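Local coordinates for cysteine desulfurase (Thermococcus onnurineus, PDB 5B89), which probably catalyses the pyridoxal phosphate-dependent transfer of sulfur from L-cysteine to a sulfur carrier, leaving L-alanine, at residues V128-E133 against V178-V183; E153-D158 against S166-K171; V320-E325 against E402-L407. All blocks are in the same frame, centred on the assembly; numbering follows the deposited sequence.

In the fold
Contacts 1 and 2 both reach the same seven-stranded sheet and touch each other. Contact 1 is core: every residue that touches is buried. Contact 2, nested inside the loop that contact 1 closes, sits farther out at an edge strand of this chain and is partly exposed. Contact 3, its centre about 29 Å from that of contact 1, joins two helices away from the cofactor and alanine sites. It is largely buried, with its salt bridge toward the outside. Contact 1 relies on backbone and hydroxyl bonds with one buried carboxylate, contact 2 on helix side chains bonded to backbone atoms, with a salt bridge inside the helix and a bridging water, and contact 3 on a salt bridge beside aliphatic packing.

Contact 1: V128-E133 against V178-V183; sequences VTTPYE and VAVQHV
Val128 and Val178 pair in parallel where strands 126-129 and 177-181 run side by side. Ala179 N donates to Val128 O over 2.9 Å. The two valine side chains share a face of the sheet. They are the loose end of the contact and meet lightly, with Val128 CB 4.3 Å from Val178 CG2. One residue on, a side chain takes over from the backbone. Thr129 OG1 gives its hydrogen to Ala179 O at 2.7 Å. The hydroxyl stands opposite the backbone N across the CA-CB bond (chi1 -174°), which carries it over to the next strand.

The tight part is the turn that follows. Thr130 to Glu133 form a type I beta turn. Thr130 OG1 accepts from Tyr132 N at 3.0 Å, an ST turn, and donates to Glu133 OE2 at 2.6 Å. Gln181 N reaches the same OE2 at 3.1 Å. The two donors use different sides of that oxygen: Gln181 N takes the syn lone pair, while the threonine hydroxyl comes on the anti side. This grip fixes the buried carboxylate. The Glu133 chain bends at chi2 (-61°) and slides past the Gln181 side chain in the opposite direction.

Beside the turn, Thr130 CG2 crosses Val180 CG1 at about a right angle, 3.9 Å away, in ordinary van der Waals packing. Beyond Gln181 the second segment turns off, and Val183 touches the pyridoxal phosphate instead. No touching residue is solvent-exposed.

The arrangement fits the large domain of type I pyridoxal phosphate enzymes, whose central sheet carries cofactor-binding loops at its strand ends. Strand 151-154 flanks the pair next to Thr129, and strand 206-210 flanks it next to Val178. Tyr132 packs on helix 378-384, and its OH bonds to Asp158 O.

Contact 2: E153-D158 against S166-K171; sequences EFIEGD and SDAEKK
Asp167 meets Glu156 at the start of a beta-alpha-beta crossover, in which helix 165-172 links strand 151-154 to the parallel strand 177-181. The Asp167 carboxylate swings away from its own backbone N (chi1 -169°) toward the other segment. Its OD2 takes two donors. Glu156 N comes on the anti side at 2.8 Å. Lys171 NZ, one turn on in the same helix, meets the OD2 syn lone pair at 2.7 Å in a salt bridge. The carboxylates of Glu156 and Asp167 stack with their planes 28° apart, and the lysine probably eases the closeness of the two negative charges. An asparagine in place of Asp167 would remove the negative charge and would probably leave the Lys171 ammonium without its salt-bridge mate.

Ala168 is the buried, apolar step. Its CB rests on Ile155 CG2 at 3.9 Å, and Leu196 of helix 193-203 touches the same alanine.

The Lys171 chain, bent at chi2 and chi4, lays CD 3.6 Å from Glu153 OE1. NZ then reaches Phe154 O at 3.1 Å, from above the carbonyl plane rather than on a lone pair. The Phe154 side chain leaves the backbone away from the helix, and it packs on Leu272 of the second subunit. A water bridges two side chains: it accepts from Lys171 NZ at 2.8 Å and donates to Glu156 OE2 at 2.6 Å.

Contact 3: V320-E325 against E402-L407; sequences VKRTTE and EVETFL
Arg322 grips Glu404 side-on with two nitrogens, one to each carboxylate oxygen. Arg322 NE donates to Glu404 OE2 at 2.8 Å, and the bond is almost straight (178°). Arg322 NH2 reaches Glu404 OE1 at 3.0 Å, on that oxygen's syn lone pair. The match is not flat, because OE2 is met well out of the carboxylate plane. Both chains bend at chi2 to make the pair. In Arg322 this bend (64°) carries the guanidinium along its own helix, toward the C-terminal end, beside Glu404.

Leu407 supports the group from another direction. Its CD1 lies over the centre of one guanidinium face, 3.7 Å from Arg322 CZ. With an edge tied to Glu404 and a face backed by leucine, the guanidinium is probably restrained from turning.

The aliphatic part of the arginine packs further in. Arg322 CG lies 3.8 Å from Val403 CG1. That same methyl meets Thr323 OG1 at 3.3 Å, though the hydroxyl bonds to Leu319 O of its own helix. Thr323 CG2 approaches Phe406 CE2 obliquely at 4.0 Å, and Phe394 also touches this threonine.

The short segments run nearly parallel, 13° apart, with their axes 9.8 Å from each other. Helix 400-415 also packs on strand 38-39, through Glu402 and Thr405 on Ile38. Such helices beside a small mixed sheet are consistent with the small domain of type I pyridoxal phosphate enzymes.

Contact 1: V128-E133 against V178-V183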
ATOM      1  N   VAL B 128      -6.779 -23.259 -13.435  1.00 15.08           N
ATOM      2  CA  VAL B 128      -8.097 -23.675 -12.911  1.00 14.87           C
ATOM      3  C   VAL B 128      -8.450 -22.753 -11.727  1.00 16.87           C
ATOM      4  O   VAL B 128      -7.617 -22.572 -10.876  1.00 17.63           O
ATOM      5  CB  VAL B 128      -8.109 -25.091 -12.506  1.00 16.20           C
ATOM      6  CG1 VAL B 128      -9.409 -25.550 -11.844  1.00 18.62           C
ATOM      7  CG2 VAL B 128      -7.767 -25.986 -13.720  1.00 18.38           C
ATOM      8  N   THR B 129      -9.713 -22.319 -11.694  1.00 16.44           N
ATOM      9  CA  THR B 129     -10.215 -21.595 -10.537  1.00 16.77           C
ATOM     10  C   THR B 129     -11.652 -22.006 -10.306  1.00 18.79           C
ATOM     11  O   THR B 129     -12.136 -22.912 -10.905  1.00 16.54           O
ATOM     12  CB  THR B 129      -9.984 -20.121 -10.754  1.00 19.50           C
ATOM     13  OG1 THR B 129     -10.339 -19.412  -9.567  1.00 19.84           O
ATOM     14  CG2 THR B 129     -10.916 -19.576 -11.795  1.00 20.72           C
ATOM     15  N   THR B 130     -12.327 -21.334  -9.379  1.00 20.49           N
ATOM     16  CA  THR B 130     -13.763 -21.571  -9.087  1.00 18.91           C
ATOM     17  C   THR B 130     -14.597 -20.588  -9.889  1.00 19.38           C
ATOM     18  O   THR B 130     -14.156 -19.527 -10.230  1.00 20.68           O
ATOM     19  CB  THR B 130     -14.116 -21.509  -7.582  1.00 21.17           C
ATOM     20  OG1 THR B 130     -14.343 -20.135  -7.198  1.00 18.58           O
ATOM     21  CG2 THR B 130     -13.142 -22.104  -6.715  1.00 19.77           C
ATOM     22  N   PRO B 131     -15.886 -20.847  -9.981  1.00 18.08           N
ATOM     23  CA  PRO B 131     -16.745 -19.890 -10.631  1.00 20.99           C
ATOM     24  C   PRO B 131     -17.262 -18.871  -9.673  1.00 20.15           C
ATOM     25  O   PRO B 131     -18.092 -18.126 -10.072  1.00 27.35           O
ATOM     26  CB  PRO B 131     -17.935 -20.714 -11.082  1.00 20.41           C
ATOM     27  CG  PRO B 131     -17.971 -21.852 -10.165  1.00 20.93           C
ATOM     28  CD  PRO B 131     -16.568 -22.107  -9.697  1.00 20.08           C
ATOM     29  N   TYR B 132     -16.796 -18.842  -8.452  1.00 17.17           N
ATOM     30  CA  TYR B 132     -17.336 -17.921  -7.486  1.00 17.15           C
ATOM     31  C   TYR B 132     -16.370 -16.867  -7.021  1.00 19.94           C
ATOM     32  O   TYR B 132     -16.611 -16.194  -6.049  1.00 19.64           O
ATOM     33  CB  TYR B 132     -17.807 -18.692  -6.252  1.00 16.49           C
ATOM     34  CG  TYR B 132     -18.547 -19.991  -6.469  1.00 16.85           C
ATOM     35  CD1 TYR B 132     -19.855 -20.006  -6.856  1.00 17.23           C
ATOM     36  CD2 TYR B 132     -17.968 -21.163  -6.193  1.00 18.50           C
ATOM     37  CE1 TYR B 132     -20.545 -21.185  -7.020  1.00 17.51           C
ATOM     38  CE2 TYR B 132     -18.639 -22.335  -6.348  1.00 19.56           C
ATOM     39  CZ  TYR B 132     -19.934 -22.337  -6.777  1.00 19.26           C
ATOM     40  OH  TYR B 132     -20.565 -23.513  -6.937  1.00 21.35           O
ATOM     41  N   GLU B 133     -15.274 -16.754  -7.732  1.00 19.91           N
ATOM     42  CA  GLU B 133     -14.261 -15.837  -7.330  1.00 17.35           C
ATOM     43  C   GLU B 133     -14.605 -14.346  -7.321  1.00 17.50           C
ATOM     44  O   GLU B 133     -15.292 -13.890  -8.152  1.00 18.14           O
ATOM     45  CB  GLU B 133     -13.035 -16.045  -8.209  1.00 18.87           C
ATOM     46  CG  GLU B 133     -12.414 -17.438  -8.160  1.00 19.69           C
ATOM     47  CD  GLU B 133     -11.904 -17.859  -6.777  1.00 22.71           C
ATOM     48  OE1 GLU B 133     -11.215 -17.058  -6.152  1.00 23.53           O
ATOM     49  OE2 GLU B 133     -12.212 -18.964  -6.359  1.00 21.17           O
ATOM     50  N   VAL B 178      -3.522 -23.491 -10.024  1.00 14.64           N
ATOM     51  CA  VAL B 178      -4.895 -23.575  -9.462  1.00 13.54           C
ATOM     52  C   VAL B 178      -4.994 -22.383  -8.482  1.00 13.04           C
ATOM     53  O   VAL B 178      -4.126 -22.317  -7.559  1.00 13.07           O
ATOM     54  CB  VAL B 178      -5.133 -24.848  -8.774  1.00 13.66           C
ATOM     55  CG1 VAL B 178      -6.511 -24.910  -8.124  1.00 15.66           C
ATOM     56  CG2 VAL B 178      -5.019 -26.088  -9.694  1.00 14.92           C
ATOM     57  N   ALA B 179      -6.020 -21.567  -8.640  1.00 13.55           N
ATOM     58  CA  ALA B 179      -6.266 -20.458  -7.744  1.00 13.17           C
ATOM     59  C   ALA B 179      -7.666 -20.559  -7.179  1.00 12.87           C
ATOM     60  O   ALA B 179      -8.600 -20.598  -7.903  1.00 16.54           O
ATOM     61  CB  ALA B 179      -6.091 -19.146  -8.462  1.00 16.29           C
ATOM     62  N   VAL B 180      -7.779 -20.581  -5.867  1.00 12.53           N
ATOM     63  CA  VAL B 180      -9.102 -20.664  -5.260  1.00 13.43           C
ATOM     64  C   VAL B 180      -9.246 -19.778  -4.030  1.00 14.18           C
ATOM     65  O   VAL B 180      -8.323 -19.506  -3.325  1.00 13.45           O
ATOM     66  CB  VAL B 180      -9.476 -22.093  -4.853  1.00 14.36           C
ATOM     67  CG1 VAL B 180      -9.376 -23.044  -6.057  1.00 16.89           C
ATOM     68  CG2 VAL B 180      -8.592 -22.552  -3.739  1.00 17.05           C
ATOM     69  N   GLN B 181     -10.483 -19.386  -3.792  1.00 13.59           N
ATOM     70  CA  GLN B 181     -10.781 -18.628  -2.629  1.00 14.45           C
ATOM     71  C   GLN B 181     -11.045 -19.628  -1.514  1.00 13.69           C
ATOM     72  O   GLN B 181     -11.533 -20.643  -1.727  1.00 14.03           O
ATOM     73  CB  GLN B 181     -12.020 -17.768  -2.849  1.00 12.77           C
ATOM     74  CG  GLN B 181     -13.267 -18.574  -2.953  1.00 16.77           C
ATOM     75  CD  GLN B 181     -14.474 -17.831  -3.486  1.00 20.08           C
ATOM     76  OE1 GLN B 181     -14.427 -16.674  -3.807  1.00 18.41           O
ATOM     77  NE2 GLN B 181     -15.555 -18.527  -3.548  1.00 16.07           N
ATOM     78  N   HIS B 182     -10.662 -19.300  -0.311  1.00 11.20           N
ATOM     79  CA  HIS B 182     -10.982 -20.095   0.822  1.00 12.33           C
ATOM     80  C   HIS B 182     -12.452 -19.979   1.194  1.00 13.03           C
ATOM     81  O   HIS B 182     -13.154 -20.993   1.486  1.00 13.70           O
ATOM     82  CB  HIS B 182     -10.071 -19.706   1.985  1.00 13.68           C
ATOM     83  CG  HIS B 182     -10.044 -20.585   3.129  1.00 12.88           C
ATOM     84  ND1 HIS B 182      -9.134 -20.404   4.167  1.00 13.70           N
ATOM     85  CD2 HIS B 182     -10.796 -21.659   3.499  1.00 13.36           C
ATOM     86  CE1 HIS B 182      -9.298 -21.324   5.084  1.00 15.00           C
ATOM     87  NE2 HIS B 182     -10.302 -22.097   4.700  1.00 15.64           N
ATOM     88  N   VAL B 183     -12.937 -18.764   1.276  1.00 12.62           N
ATOM     89  CA  VAL B 183     -14.346 -18.402   1.548  1.00 12.30           C
ATOM     90  C   VAL B 183     -14.812 -17.412   0.549  1.00 12.86           C
ATOM     91  O   VAL B 183     -14.174 -16.450   0.243  1.00 13.38           O
ATOM     92  CB  VAL B 183     -14.410 -17.747   2.962  1.00 12.46           C
ATOM     93  CG1 VAL B 183     -15.860 -17.237   3.308  1.00 14.92           C
ATOM     94  CG2 VAL B 183     -13.932 -18.704   4.037  1.00 14.27           C
TER

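Contact 2: E153-D158 against S166-K171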
ATOM      1  N   GLU B 153     -10.029 -22.577 -16.890  1.00 18.95           N
ATOM      2  CA  GLU B 153     -11.157 -23.426 -16.627  1.00 18.09           C
ATOM      3  C   GLU B 153     -11.699 -23.188 -15.235  1.00 18.18           C
ATOM      4  O   GLU B 153     -10.978 -22.842 -14.295  1.00 20.03           O
ATOM      5  CB  GLU B 153     -10.757 -24.836 -16.834  1.00 21.75           C
ATOM      6  CG  GLU B 153     -10.534 -25.003 -18.360  1.00 28.17           C
ATOM      7  CD  GLU B 153     -10.249 -26.434 -18.809  1.00 33.40           C
ATOM      8  OE1 GLU B 153     -10.533 -27.400 -18.046  1.00 30.95           O
ATOM      9  OE2 GLU B 153      -9.698 -26.528 -19.963  1.00 35.01           O
ATOM     10  N   PHE B 154     -12.938 -23.541 -15.036  1.00 18.28           N
ATOM     11  CA  PHE B 154     -13.626 -23.333 -13.811  1.00 17.60           C
ATOM     12  C   PHE B 154     -14.201 -24.596 -13.292  1.00 17.03           C
ATOM     13  O   PHE B 154     -14.954 -25.340 -14.059  1.00 20.48           O
ATOM     14  CB  PHE B 154     -14.793 -22.357 -14.060  1.00 17.62           C
ATOM     15  CG  PHE B 154     -14.353 -21.047 -14.577  1.00 17.52           C
ATOM     16  CD1 PHE B 154     -13.789 -20.076 -13.725  1.00 19.80           C
ATOM     17  CD2 PHE B 154     -14.336 -20.827 -15.905  1.00 18.62           C
ATOM     18  CE1 PHE B 154     -13.294 -18.922 -14.200  1.00 22.39           C
ATOM     19  CE2 PHE B 154     -13.876 -19.658 -16.412  1.00 22.46           C
ATOM     20  CZ  PHE B 154     -13.356 -18.686 -15.581  1.00 20.63           C
ATOM     21  N   ILE B 155     -13.943 -24.926 -12.047  1.00 17.39           N
ATOM     22  CA  ILE B 155     -14.473 -26.149 -11.435  1.00 16.86           C
ATOM     23  C   ILE B 155     -15.993 -26.051 -11.375  1.00 18.87           C
ATOM     24  O   ILE B 155     -16.494 -25.017 -11.135  1.00 18.98           O
ATOM     25  CB  ILE B 155     -13.939 -26.325  -9.997  1.00 16.92           C
ATOM     26  CG1 ILE B 155     -12.437 -26.462 -10.057  1.00 17.79           C
ATOM     27  CG2 ILE B 155     -14.502 -27.530  -9.286  1.00 16.98           C
ATOM     28  CD1 ILE B 155     -11.707 -26.234  -8.765  1.00 20.44           C
ATOM     29  N   GLU B 156     -16.685 -27.154 -11.581  1.00 17.41           N
ATOM     30  CA  GLU B 156     -18.132 -27.111 -11.523  1.00 18.84           C
ATOM     31  C   GLU B 156     -18.610 -27.028 -10.108  1.00 17.69           C
ATOM     32  O   GLU B 156     -18.025 -27.560  -9.235  1.00 18.43           O
ATOM     33  CB  GLU B 156     -18.747 -28.354 -12.208  1.00 22.08           C
ATOM     34  CG  GLU B 156     -18.448 -28.391 -13.692  1.00 24.82           C
ATOM     35  CD  GLU B 156     -19.191 -29.477 -14.421  1.00 37.55           C
ATOM     36  OE1 GLU B 156     -19.793 -30.306 -13.758  1.00 40.40           O
ATOM     37  OE2 GLU B 156     -19.130 -29.502 -15.661  1.00 40.21           O
ATOM     38  N   GLY B 157     -19.749 -26.399  -9.944  1.00 17.93           N
ATOM     39  CA  GLY B 157     -20.355 -26.318  -8.648  1.00 18.31           C
ATOM     40  C   GLY B 157     -21.804 -25.900  -8.736  1.00 17.29           C
ATOM     41  O   GLY B 157     -22.267 -25.547  -9.744  1.00 18.38           O
ATOM     42  N   ASP B 158     -22.468 -25.965  -7.597  1.00 19.93           N
ATOM     43  CA  ASP B 158     -23.870 -25.646  -7.474  1.00 20.46           C
ATOM     44  C   ASP B 158     -24.164 -24.207  -7.068  1.00 20.57           C
ATOM     45  O   ASP B 158     -23.286 -23.432  -6.902  1.00 20.19           O
ATOM     46  CB  ASP B 158     -24.573 -26.692  -6.614  1.00 19.46           C
ATOM     47  CG  ASP B 158     -24.259 -26.573  -5.152  1.00 21.73           C
ATOM     48  OD1 ASP B 158     -23.770 -25.557  -4.720  1.00 24.00           O
ATOM     49  OD2 ASP B 158     -24.504 -27.504  -4.443  1.00 22.19           O
ATOM     50  N   SER B 166     -15.093 -34.128  -7.615  1.00 22.21           N
ATOM     51  CA  SER B 166     -14.777 -35.078  -8.658  1.00 22.70           C
ATOM     52  C   SER B 166     -14.404 -34.296  -9.897  1.00 23.55           C
ATOM     53  O   SER B 166     -13.442 -34.590 -10.505  1.00 25.74           O
ATOM     54  CB  SER B 166     -15.960 -36.005  -8.916  1.00 25.41           C
ATOM     55  OG  SER B 166     -16.051 -36.876  -7.839  1.00 36.39           O
ATOM     56  N   ASP B 167     -15.162 -33.283 -10.248  1.00 21.21           N
ATOM     57  CA  ASP B 167     -14.811 -32.419 -11.327  1.00 22.30           C
ATOM     58  C   ASP B 167     -13.467 -31.696 -11.027  1.00 19.46           C
ATOM     59  O   ASP B 167     -12.647 -31.463 -11.952  1.00 19.40           O
ATOM     60  CB  ASP B 167     -15.914 -31.391 -11.586  1.00 24.17           C
ATOM     61  CG  ASP B 167     -15.708 -30.654 -12.831  1.00 25.29           C
ATOM     62  OD1 ASP B 167     -15.649 -31.273 -13.920  1.00 24.41           O
ATOM     63  OD2 ASP B 167     -15.509 -29.390 -12.873  1.00 21.79           O
ATOM     64  N   ALA B 168     -13.276 -31.270  -9.753  1.00 16.11           N
ATOM     65  CA  ALA B 168     -11.996 -30.628  -9.406  1.00 16.72           C
ATOM     66  C   ALA B 168     -10.794 -31.493  -9.732  1.00 17.57           C
ATOM     67  O   ALA B 168      -9.825 -31.058 -10.245  1.00 17.36           O
ATOM     68  CB  ALA B 168     -11.977 -30.246  -7.948  1.00 16.75           C
ATOM     69  N   GLU B 169     -10.921 -32.784  -9.452  1.00 18.21           N
ATOM     70  CA  GLU B 169      -9.802 -33.672  -9.710  1.00 19.54           C
ATOM     71  C   GLU B 169      -9.544 -33.774 -11.189  1.00 18.80           C
ATOM     72  O   GLU B 169      -8.381 -33.723 -11.632  1.00 19.61           O
ATOM     73  CB  GLU B 169     -10.172 -35.047  -9.229  1.00 21.69           C
ATOM     74  CG  GLU B 169     -10.201 -35.308  -7.771  1.00 29.01           C
ATOM     75  CD  GLU B 169     -10.564 -36.773  -7.466  1.00 39.45           C
ATOM     76  OE1 GLU B 169     -11.567 -37.274  -8.018  1.00 50.16           O
ATOM     77  OE2 GLU B 169      -9.851 -37.405  -6.685  1.00 42.69           O
ATOM     78  N   LYS B 170     -10.590 -33.834 -11.965  1.00 18.79           N
ATOM     79  CA  LYS B 170     -10.439 -33.893 -13.381  1.00 23.01           C
ATOM     80  C   LYS B 170      -9.830 -32.660 -13.956  1.00 22.84           C
ATOM     81  O   LYS B 170      -8.975 -32.747 -14.760  1.00 25.29           O
ATOM     82  CB  LYS B 170     -11.768 -34.140 -14.073  1.00 24.68           C
ATOM     83  CG  LYS B 170     -12.294 -35.499 -13.800  1.00 33.42           C
ATOM     84  CD  LYS B 170     -13.746 -35.707 -14.180  1.00 39.31           C
ATOM     85  CE  LYS B 170     -14.103 -37.160 -13.875  1.00 43.50           C
ATOM     86  NZ  LYS B 170     -15.538 -37.521 -13.791  1.00 49.85           N
ATOM     87  N   LYS B 171     -10.297 -31.503 -13.533  1.00 20.43           N
ATOM     88  CA  LYS B 171      -9.780 -30.277 -14.050  1.00 20.61           C
ATOM     89  C   LYS B 171      -8.357 -29.957 -13.616  1.00 19.43           C
ATOM     90  O   LYS B 171      -7.632 -29.408 -14.369  1.00 21.07           O
ATOM     91  CB  LYS B 171     -10.678 -29.124 -13.643  1.00 22.38           C
ATOM     92  CG  LYS B 171     -12.082 -29.191 -14.237  1.00 26.09           C
ATOM     93  CD  LYS B 171     -12.363 -27.942 -14.990  1.00 26.27           C
ATOM     94  CE  LYS B 171     -13.559 -28.089 -15.906  1.00 28.27           C
ATOM     95  NZ  LYS B 171     -14.827 -28.192 -15.154  1.00 26.01           N
TER
HETATM   96  O   HOH W   1     -17.024 -28.621 -16.849  1.00 36.76           O

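Contact 3: V320-E325 against E402-L407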
ATOM      1  N   VAL B 320     -24.865 -16.857  12.436  1.00 11.48           N
ATOM      2  CA  VAL B 320     -25.406 -17.367  11.176  1.00 12.60           C
ATOM      3  C   VAL B 320     -26.617 -18.296  11.386  1.00 12.16           C
ATOM      4  O   VAL B 320     -27.545 -18.215  10.615  1.00 13.52           O
ATOM      5  CB  VAL B 320     -24.244 -18.100  10.434  1.00 13.28           C
ATOM      6  CG1 VAL B 320     -24.744 -18.779   9.245  1.00 14.90           C
ATOM      7  CG2 VAL B 320     -23.142 -17.092  10.046  1.00 13.51           C
ATOM      8  N   LYS B 321     -26.500 -19.156  12.361  1.00 12.60           N
ATOM      9  CA  LYS B 321     -27.562 -20.102  12.668  1.00 13.18           C
ATOM     10  C   LYS B 321     -28.856 -19.358  13.014  1.00 15.41           C
ATOM     11  O   LYS B 321     -29.876 -19.656  12.453  1.00 15.23           O
ATOM     12  CB  LYS B 321     -27.141 -21.044  13.779  1.00 15.66           C
ATOM     13  CG  LYS B 321     -28.086 -22.226  13.993  1.00 15.55           C
ATOM     14  CD  LYS B 321     -27.635 -23.122  15.107  1.00 15.86           C
ATOM     15  CE  LYS B 321     -28.591 -24.312  15.145  1.00 18.31           C
ATOM     16  NZ  LYS B 321     -29.908 -24.031  15.729  1.00 19.37           N
ATOM     17  N   ARG B 322     -28.777 -18.361  13.893  1.00 13.77           N
ATOM     18  CA  ARG B 322     -29.992 -17.614  14.215  1.00 15.41           C
ATOM     19  C   ARG B 322     -30.490 -16.739  13.072  1.00 14.91           C
ATOM     20  O   ARG B 322     -31.635 -16.668  12.849  1.00 14.85           O
ATOM     21  CB  ARG B 322     -29.842 -16.850  15.519  1.00 17.24           C
ATOM     22  CG  ARG B 322     -31.070 -16.036  15.891  1.00 16.62           C
ATOM     23  CD  ARG B 322     -32.267 -16.946  16.144  1.00 18.36           C
ATOM     24  NE  ARG B 322     -33.385 -16.102  16.517  1.00 18.80           N
ATOM     25  CZ  ARG B 322     -34.563 -16.122  15.964  1.00 21.48           C
ATOM     26  NH1 ARG B 322     -34.841 -16.982  15.050  1.00 24.22           N
ATOM     27  NH2 ARG B 322     -35.477 -15.253  16.335  1.00 19.95           N
ATOM     28  N   THR B 323     -29.586 -16.093  12.335  1.00 13.36           N
ATOM     29  CA  THR B 323     -29.978 -15.308  11.229  1.00 14.32           C
ATOM     30  C   THR B 323     -30.738 -16.081  10.178  1.00 13.83           C
ATOM     31  O   THR B 323     -31.776 -15.668   9.724  1.00 15.55           O
ATOM     32  CB  THR B 323     -28.758 -14.521  10.534  1.00 14.33           C
ATOM     33  OG1 THR B 323     -28.160 -13.720  11.588  1.00 13.81           O
ATOM     34  CG2 THR B 323     -29.189 -13.715   9.451  1.00 15.99           C
ATOM     35  N   THR B 324     -30.138 -17.168   9.726  1.00 14.79           N
ATOM     36  CA  THR B 324     -30.762 -17.976   8.664  1.00 15.63           C
ATOM     37  C   THR B 324     -32.125 -18.612   9.076  1.00 14.28           C
ATOM     38  O   THR B 324     -33.012 -18.552   8.295  1.00 16.84           O
ATOM     39  CB  THR B 324     -29.737 -19.086   8.183  1.00 13.76           C
ATOM     40  OG1 THR B 324     -29.327 -19.884   9.257  1.00 15.50           O
ATOM     41  CG2 THR B 324     -28.548 -18.407   7.423  1.00 16.06           C
ATOM     42  N   GLU B 325     -32.145 -19.100  10.292  1.00 15.21           N
ATOM     43  CA  GLU B 325     -33.415 -19.640  10.873  1.00 15.75           C
ATOM     44  C   GLU B 325     -34.457 -18.537  10.877  1.00 18.10           C
ATOM     45  O   GLU B 325     -35.637 -18.730  10.487  1.00 18.51           O
ATOM     46  CB  GLU B 325     -33.180 -20.200  12.215  1.00 14.72           C
ATOM     47  CG  GLU B 325     -32.510 -21.555  12.134  1.00 17.44           C
ATOM     48  CD  GLU B 325     -31.916 -22.044  13.461  1.00 16.85           C
ATOM     49  OE1 GLU B 325     -32.104 -21.434  14.576  1.00 21.36           O
ATOM     50  OE2 GLU B 325     -31.263 -23.159  13.534  1.00 21.30           O
ATOM     51  N   GLU B 402     -28.038  -8.286  18.643  1.00 14.12           N
ATOM     52  CA  GLU B 402     -28.064  -7.617  17.409  1.00 14.48           C
ATOM     53  C   GLU B 402     -28.809  -8.334  16.265  1.00 12.53           C
ATOM     54  O   GLU B 402     -29.466  -7.732  15.494  1.00 13.76           O
ATOM     55  CB  GLU B 402     -26.598  -7.299  16.922  1.00 14.48           C
ATOM     56  CG  GLU B 402     -25.836  -6.273  17.759  1.00 14.32           C
ATOM     57  CD  GLU B 402     -24.400  -6.036  17.255  1.00 17.69           C
ATOM     58  OE1 GLU B 402     -23.764  -7.015  16.781  1.00 15.37           O
ATOM     59  OE2 GLU B 402     -23.841  -4.909  17.423  1.00 16.94           O
ATOM     60  N   VAL B 403     -28.612  -9.672  16.204  1.00 14.52           N
ATOM     61  CA  VAL B 403     -29.294 -10.425  15.233  1.00 14.70           C
ATOM     62  C   VAL B 403     -30.813 -10.348  15.484  1.00 13.17           C
ATOM     63  O   VAL B 403     -31.540 -10.199  14.559  1.00 15.67           O
ATOM     64  CB  VAL B 403     -28.772 -11.895  15.262  1.00 13.97           C
ATOM     65  CG1 VAL B 403     -29.653 -12.843  14.448  1.00 16.13           C
ATOM     66  CG2 VAL B 403     -27.310 -11.934  14.695  1.00 14.50           C
ATOM     67  N   GLU B 404     -31.217 -10.397  16.738  1.00 14.21           N
ATOM     68  CA  GLU B 404     -32.642 -10.294  17.053  1.00 15.20           C
ATOM     69  C   GLU B 404     -33.211  -8.912  16.664  1.00 16.51           C
ATOM     70  O   GLU B 404     -34.273  -8.815  16.180  1.00 16.77           O
ATOM     71  CB  GLU B 404     -32.915 -10.641  18.499  1.00 16.55           C
ATOM     72  CG  GLU B 404     -32.535 -12.043  18.952  1.00 17.76           C
ATOM     73  CD  GLU B 404     -33.398 -13.138  18.401  1.00 19.31           C
ATOM     74  OE1 GLU B 404     -34.356 -12.872  17.758  1.00 22.99           O
ATOM     75  OE2 GLU B 404     -33.037 -14.262  18.652  1.00 25.18           O
ATOM     76  N   THR B 405     -32.435  -7.853  16.875  1.00 14.75           N
ATOM     77  CA  THR B 405     -32.861  -6.544  16.457  1.00 15.31           C
ATOM     78  C   THR B 405     -33.045  -6.514  14.934  1.00 14.96           C
ATOM     79  O   THR B 405     -33.987  -6.064  14.452  1.00 16.38           O
ATOM     80  CB  THR B 405     -31.869  -5.479  16.926  1.00 16.29           C
ATOM     81  OG1 THR B 405     -31.803  -5.536  18.318  1.00 18.87           O
ATOM     82  CG2 THR B 405     -32.246  -4.076  16.468  1.00 17.94           C
ATOM     83  N   PHE B 406     -32.069  -7.059  14.210  1.00 13.69           N
ATOM     84  CA  PHE B 406     -32.089  -7.151  12.788  1.00 14.43           C
ATOM     85  C   PHE B 406     -33.317  -7.933  12.326  1.00 13.02           C
ATOM     86  O   PHE B 406     -33.964  -7.518  11.453  1.00 14.96           O
ATOM     87  CB  PHE B 406     -30.770  -7.828  12.281  1.00 15.12           C
ATOM     88  CG  PHE B 406     -30.835  -8.390  10.910  1.00 13.83           C
ATOM     89  CD1 PHE B 406     -30.588  -7.620   9.848  1.00 14.79           C
ATOM     90  CD2 PHE B 406     -31.097  -9.713  10.698  1.00 16.70           C
ATOM     91  CE1 PHE B 406     -30.642  -8.118   8.577  1.00 17.54           C
ATOM     92  CE2 PHE B 406     -31.154 -10.219   9.427  1.00 16.68           C
ATOM     93  CZ  PHE B 406     -30.933  -9.413   8.367  1.00 16.64           C
ATOM     94  N   LEU B 407     -33.565  -9.075  12.945  1.00 14.67           N
ATOM     95  CA  LEU B 407     -34.721  -9.910  12.540  1.00 16.23           C
ATOM     96  C   LEU B 407     -36.083  -9.177  12.779  1.00 16.55           C
ATOM     97  O   LEU B 407     -36.968  -9.279  11.975  1.00 17.93           O
ATOM     98  CB  LEU B 407     -34.696 -11.233  13.245  1.00 16.97           C
ATOM     99  CG  LEU B 407     -33.579 -12.245  12.763  1.00 15.59           C
ATOM    100  CD1 LEU B 407     -33.617 -13.444  13.614  1.00 16.23           C
ATOM    101  CD2 LEU B 407     -33.776 -12.592  11.308  1.00 16.97           C
TER